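Local coordinates for pilus assembly protein CpaE (PDB 4N0P) that takes part in pilus assembly and, as the full-length protein, probably binds and hydrolyses ATP, this chain being its receiver-like domain, at residues Pro32-Leu37 with Val106-Asp111. Sequence-based numbering, arbitrary orientation. Where two conformers were deposited one is given.
Sequences PETAAL and VGQTND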
loop_
_atom_site.group_PDB
_atom_site.type_symbol
_atom_site.label_atom_id
_atom_site.label_comp_id
_atom_site.label_asym_id
_atom_site.label_seq_id
_atom_site.Cartn_x
_atom_site.Cartn_y
_atom_site.Cartn_z
ATOM N N PRO A 32 -8.409 -11.719 1.832
ATOM C CA PRO A 32 -8.451 -12.231 0.449
ATOM C C PRO A 32 -9.048 -11.242 -0.551
ATOM O O PRO A 32 -8.599 -11.196 -1.696
ATOM C CB PRO A 32 -9.353 -13.472 0.561
ATOM C CG PRO A 32 -9.299 -13.870 1.977
ATOM C CD PRO A 32 -9.151 -12.604 2.758
ATOM N N GLU A 33 -10.033 -10.431 -0.130
ATOM C CA GLU A 33 -10.654 -9.430 -1.014
ATOM C C GLU A 33 -9.631 -8.351 -1.418
ATOM O O GLU A 33 -9.678 -7.863 -2.546
ATOM C CB GLU A 33 -11.904 -8.775 -0.380
ATOM C CG GLU A 33 -11.741 -8.328 1.069
ATOM C CD GLU A 33 -12.259 -9.314 2.096
ATOM O OE1 GLU A 33 -11.766 -10.464 2.115
ATOM O OE2 GLU A 33 -13.137 -8.927 2.901
ATOM N N THR A 34 -8.712 -7.993 -0.502
ATOM C CA THR A 34 -7.693 -6.986 -0.801
ATOM C C THR A 34 -6.680 -7.565 -1.796
ATOM O O THR A 34 -6.324 -6.883 -2.750
ATOM C CB THR A 34 -7.020 -6.538 0.498
ATOM O OG1 THR A 34 -8.029 -6.041 1.381
ATOM C CG2 THR A 34 -5.905 -5.498 0.267
ATOM N N ALA A 35 -6.227 -8.828 -1.573
ATOM C CA ALA A 35 -5.268 -9.481 -2.475
ATOM C C ALA A 35 -5.843 -9.552 -3.881
ATOM O O ALA A 35 -5.159 -9.176 -4.816
ATOM C CB ALA A 35 -4.927 -10.892 -1.959
ATOM N N ALA A 36 -7.121 -9.940 -4.013
ATOM C CA ALA A 36 -7.805 -10.048 -5.315
ATOM C C ALA A 36 -7.912 -8.691 -6.024
ATOM O O ALA A 36 -7.667 -8.610 -7.222
ATOM C CB ALA A 36 -9.194 -10.647 -5.128
ATOM N N LEU A 37 -8.211 -7.626 -5.273
ATOM C CA LEU A 37 -8.324 -6.270 -5.789
ATOM C C LEU A 37 -6.979 -5.777 -6.313
ATOM O O LEU A 37 -6.922 -5.193 -7.377
ATOM C CB LEU A 37 -8.818 -5.350 -4.645
ATOM C CG LEU A 37 -8.608 -3.863 -4.866
ATOM C CD1 LEU A 37 -9.753 -3.280 -5.648
ATOM C CD2 LEU A 37 -8.399 -3.168 -3.528
ATOM N N VAL A 106 -3.990 -0.137 3.542
ATOM C CA VAL A 106 -5.344 -0.518 3.155
ATOM C C VAL A 106 -6.033 -0.947 4.449
ATOM O O VAL A 106 -5.511 -1.801 5.152
ATOM C CB VAL A 106 -5.386 -1.630 2.079
ATOM C CG1 VAL A 106 -6.838 -1.960 1.725
ATOM C CG2 VAL A 106 -4.601 -1.228 0.829
ATOM N N GLY A 107 -7.154 -0.331 4.779
ATOM C CA GLY A 107 -7.861 -0.672 6.013
ATOM C C GLY A 107 -9.357 -0.815 5.821
ATOM O O GLY A 107 -9.864 -0.502 4.753
ATOM N N GLN A 108 -10.089 -1.266 6.837
ATOM C CA GLN A 108 -11.549 -1.374 6.671
ATOM C C GLN A 108 -12.258 -0.309 7.487
ATOM O O GLN A 108 -13.489 -0.244 7.436
ATOM C CB GLN A 108 -12.097 -2.769 7.094
ATOM C CG GLN A 108 -11.378 -4.000 6.536
ATOM C CD GLN A 108 -11.459 -4.176 5.034
ATOM O OE1 GLN A 108 -10.444 -4.114 4.328
ATOM N NE2 GLN A 108 -12.648 -4.471 4.521
ATOM N N THR A 109 -11.501 0.512 8.243
ATOM C CA THR A 109 -12.136 1.510 9.094
ATOM C C THR A 109 -12.098 2.896 8.483
ATOM O O THR A 109 -11.064 3.403 8.025
ATOM C CB THR A 109 -11.558 1.525 10.503
ATOM O OG1 THR A 109 -10.164 1.803 10.428
ATOM C CG2 THR A 109 -11.824 0.217 11.258
ATOM N N ASN A 110 -13.279 3.512 8.498
ATOM C CA ASN A 110 -13.483 4.854 7.995
ATOM C C ASN A 110 -13.423 5.767 9.213
ATOM O O ASN A 110 -14.462 6.061 9.802
ATOM C CB ASN A 110 -14.819 4.933 7.264
ATOM C CG ASN A 110 -15.072 6.261 6.621
ATOM O OD1 ASN A 110 -14.136 7.030 6.356
ATOM N ND2 ASN A 110 -16.344 6.547 6.339
ATOM N N ASP A 111 -12.206 6.114 9.660
ATOM C CA ASP A 111 -11.983 6.873 10.889
ATOM C C ASP A 111 -10.997 8.003 10.682
ATOM O O ASP A 111 -9.840 7.774 10.329
ATOM C CB ASP A 111 -11.469 5.944 11.997
ATOM C CG ASP A 111 -11.376 6.619 13.357
ATOM O OD1 ASP A 111 -12.442 6.845 13.986
ATOM O OD2 ASP A 111 -10.241 6.917 13.798
#
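Thr-34 of helix 32-42 and Val-106 of strand 102-107 make the closest contact here, and Thr-34, which follows a Glu-33 whose side chain lies against Gln-129, illustrates how a two-faced side chain can serve a core and a polar network at once. Its methyl CG2, anti to the backbone N, meets the Val-106 branch CG1 tip to tip at 3.9 Å, and CG1 is itself anti to its own backbone N (chi1 -180°). The other Thr-34 branch, OG1, is hydrogen-bonded to Glu-78 OE2 and Gln-129 NE2, two loop residues, which satisfies this buried hydroxyl. Gln-108, just past the strand end, bends its amide end back toward the helix, leaving OE1 4.3 Å from Thr-34 OG1, a neighbour rather than a bonded partner. The CB of Leu-37 also points toward segment 106-111, but the side chain packs on Pro-133 and Val-136 of helix 133-144. With 127 Å² buried in all, the junction is small. It joins helix 32-42 to the C-terminal end of strand 102-107 in a parallel five-stranded sheet of order 2-1-3-4-5, the alternating beta-alpha topology of the response-regulator receiver fold.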